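Local coordinates for DNA repair protein RAD2 (Saccharomyces cerevisiae, PDB 4Q0W) that cuts single-stranded DNA as a magnesium-dependent structure-specific endonuclease in the incision step of nucleotide excision repair, at residues A[235-239]-A[308-313]. Numbering follows the deposited sequence.
Sequences ELAQL and FPSVMV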
loop_
_atom_site.group_PDB
_atom_site.type_symbol
_atom_site.label_atom_id
_atom_site.label_comp_id
_atom_site.label_asym_id
_atom_site.label_seq_id
_atom_site.Cartn_x
_atom_site.Cartn_y
_atom_site.Cartn_z
ATOM N N GLU A 235 -8.366 19.492 -12.725
ATOM C CA GLU A 235 -8.982 18.234 -13.157
ATOM C C GLU A 235 -8.370 17.041 -12.433
ATOM O O GLU A 235 -9.064 16.066 -12.144
ATOM C CB GLU A 235 -8.905 18.068 -14.682
ATOM C CG GLU A 235 -9.743 19.109 -15.460
ATOM C CD GLU A 235 -10.201 18.587 -16.831
ATOM O OE1 GLU A 235 -9.482 17.759 -17.438
ATOM O OE2 GLU A 235 -11.289 18.997 -17.295
ATOM N N LEU A 236 -7.071 17.113 -12.139
ATOM C CA LEU A 236 -6.448 16.138 -11.234
ATOM C C LEU A 236 -7.166 16.071 -9.876
ATOM O O LEU A 236 -7.355 14.985 -9.308
ATOM C CB LEU A 236 -4.976 16.481 -11.001
ATOM C CG LEU A 236 -3.929 16.103 -12.034
ATOM C CD1 LEU A 236 -2.550 16.673 -11.603
ATOM C CD2 LEU A 236 -3.867 14.566 -12.208
ATOM N N ALA A 237 -7.569 17.225 -9.351
ATOM C CA ALA A 237 -8.276 17.249 -8.070
ATOM C C ALA A 237 -9.511 16.344 -8.146
ATOM O O ALA A 237 -9.843 15.627 -7.192
ATOM C CB ALA A 237 -8.663 18.665 -7.704
ATOM N N GLN A 238 -10.172 16.351 -9.300
ATOM C CA GLN A 238 -11.388 15.554 -9.469
ATOM C C GLN A 238 -11.137 14.062 -9.654
ATOM O O GLN A 238 -12.080 13.265 -9.712
ATOM C CB GLN A 238 -12.222 16.118 -10.621
ATOM C CG GLN A 238 -12.783 17.486 -10.271
ATOM C CD GLN A 238 -13.295 18.227 -11.473
ATOM O OE1 GLN A 238 -14.388 17.948 -11.968
ATOM N NE2 GLN A 238 -12.505 19.180 -11.959
ATOM N N LEU A 239 -9.870 13.673 -9.753
ATOM C CA LEU A 239 -9.539 12.251 -9.749
ATOM C C LEU A 239 -9.035 11.853 -8.356
ATOM O O LEU A 239 -9.465 10.844 -7.777
ATOM C CB LEU A 239 -8.475 11.942 -10.809
ATOM C CG LEU A 239 -8.902 12.243 -12.244
ATOM C CD1 LEU A 239 -7.726 12.072 -13.201
ATOM C CD2 LEU A 239 -10.099 11.381 -12.662
ATOM N N PHE A 308 -19.360 15.355 -14.300
ATOM C CA PHE A 308 -17.964 14.985 -14.488
ATOM C C PHE A 308 -17.477 15.359 -15.876
ATOM O O PHE A 308 -17.940 14.798 -16.858
ATOM C CB PHE A 308 -17.767 13.485 -14.254
ATOM C CG PHE A 308 -16.329 13.064 -14.252
ATOM C CD1 PHE A 308 -15.674 12.750 -15.444
ATOM C CD2 PHE A 308 -15.628 12.983 -13.064
ATOM C CE1 PHE A 308 -14.351 12.373 -15.441
ATOM C CE2 PHE A 308 -14.302 12.596 -13.051
ATOM C CZ PHE A 308 -13.662 12.289 -14.242
ATOM N N PRO A 309 -16.541 16.315 -15.969
ATOM C CA PRO A 309 -15.997 17.090 -14.850
ATOM C C PRO A 309 -17.035 18.091 -14.325
ATOM O O PRO A 309 -18.057 18.355 -14.982
ATOM C CB PRO A 309 -14.822 17.834 -15.487
ATOM C CG PRO A 309 -15.260 18.017 -16.931
ATOM C CD PRO A 309 -15.990 16.744 -17.270
ATOM N N SER A 310 -16.782 18.620 -13.134
ATOM C CA SER A 310 -17.734 19.494 -12.468
ATOM C C SER A 310 -17.388 20.951 -12.710
ATOM O O SER A 310 -16.281 21.398 -12.379
ATOM C CB SER A 310 -17.750 19.207 -10.963
ATOM O OG SER A 310 -18.417 20.241 -10.254
ATOM N N VAL A 311 -18.322 21.706 -13.286
ATOM C CA VAL A 311 -18.095 23.140 -13.407
ATOM C C VAL A 311 -18.115 23.804 -12.026
ATOM O O VAL A 311 -17.470 24.832 -11.826
ATOM C CB VAL A 311 -19.103 23.835 -14.364
ATOM C CG1 VAL A 311 -20.520 23.763 -13.805
ATOM C CG2 VAL A 311 -18.697 25.300 -14.601
ATOM N N MET A 312 -18.849 23.225 -11.072
ATOM C CA MET A 312 -18.866 23.789 -9.718
ATOM C C MET A 312 -17.463 23.736 -9.095
ATOM O O MET A 312 -17.032 24.683 -8.438
ATOM C CB MET A 312 -19.849 23.048 -8.807
ATOM C CG MET A 312 -21.304 23.107 -9.230
ATOM S SD MET A 312 -21.875 24.808 -9.479
ATOM C CE MET A 312 -21.783 25.473 -7.820
ATOM N N VAL A 313 -16.772 22.618 -9.285
ATOM C CA VAL A 313 -15.395 22.477 -8.813
ATOM C C VAL A 313 -14.507 23.487 -9.542
ATOM O O VAL A 313 -13.731 24.211 -8.914
ATOM C CB VAL A 313 -14.855 21.046 -9.054
ATOM C CG1 VAL A 313 -13.355 20.977 -8.774
ATOM C CG2 VAL A 313 -15.616 20.012 -8.198
HETATM O O HOH W 1 -13.696 20.903 -13.962
#
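Gln238 reaches from its helix to the loop leading into helix 311-318 and to that helix's first turn, where its flat amide meets Ser310 and Val313 with different atoms. Gln238 OE1 accepts from Ser310 N at 2.7 Å; the bond is almost straight at hydrogen (176°), the donor tilted 17° from the carbonyl plane. With CG anti to the carbonyl carbon (chi1 -68°), the extended chain carries the amide out to this N-H. A glutamine suits the place because its other half donates: Gln238 NE2 gives one hydrogen bond to Ile234 O, one turn back, and one of 2.9 Å to a water that donates to Ser310 O. Both ends of the amide are thus engaged, which fixes its rotation.

Val313 comes from the opposite direction, its CG1 lying 3.8 Å from Gln238 CG and close to NE2, a branched apolar group packed against the amide and its stem. Pro309, a compact ring after a cis peptide bond, sets CB 3.5 Å from Gln238 OE1. A leucine in place of Gln238 would probably leave the N-H of buried Ser310 without its acceptor and the water without its donor. Ser310 itself is the N-cap of helix 311-318, its short hydroxyl well placed for OG to accept from Val313 N at 3.0 Å.

Leu239 and Phe308, an apolar pair suited to this buried side, cross at about a right angle, CD2 meeting CZ at the ring edge at 4.0 Å.

Helix 230-240 of the I-domain and helix 253-263, which receives Leu239, are consistent with the helix-three-turn-helix of XPG/RAD2 nucleases; a bound potassium ion lies about 7 Å from the Leu239 side chain. Helix 266-278 packs against helix 230-240 and loop 308-309, Leu266 touching Gln238, Phe308 and Pro309, its N-H bonded to Glu235 OE1.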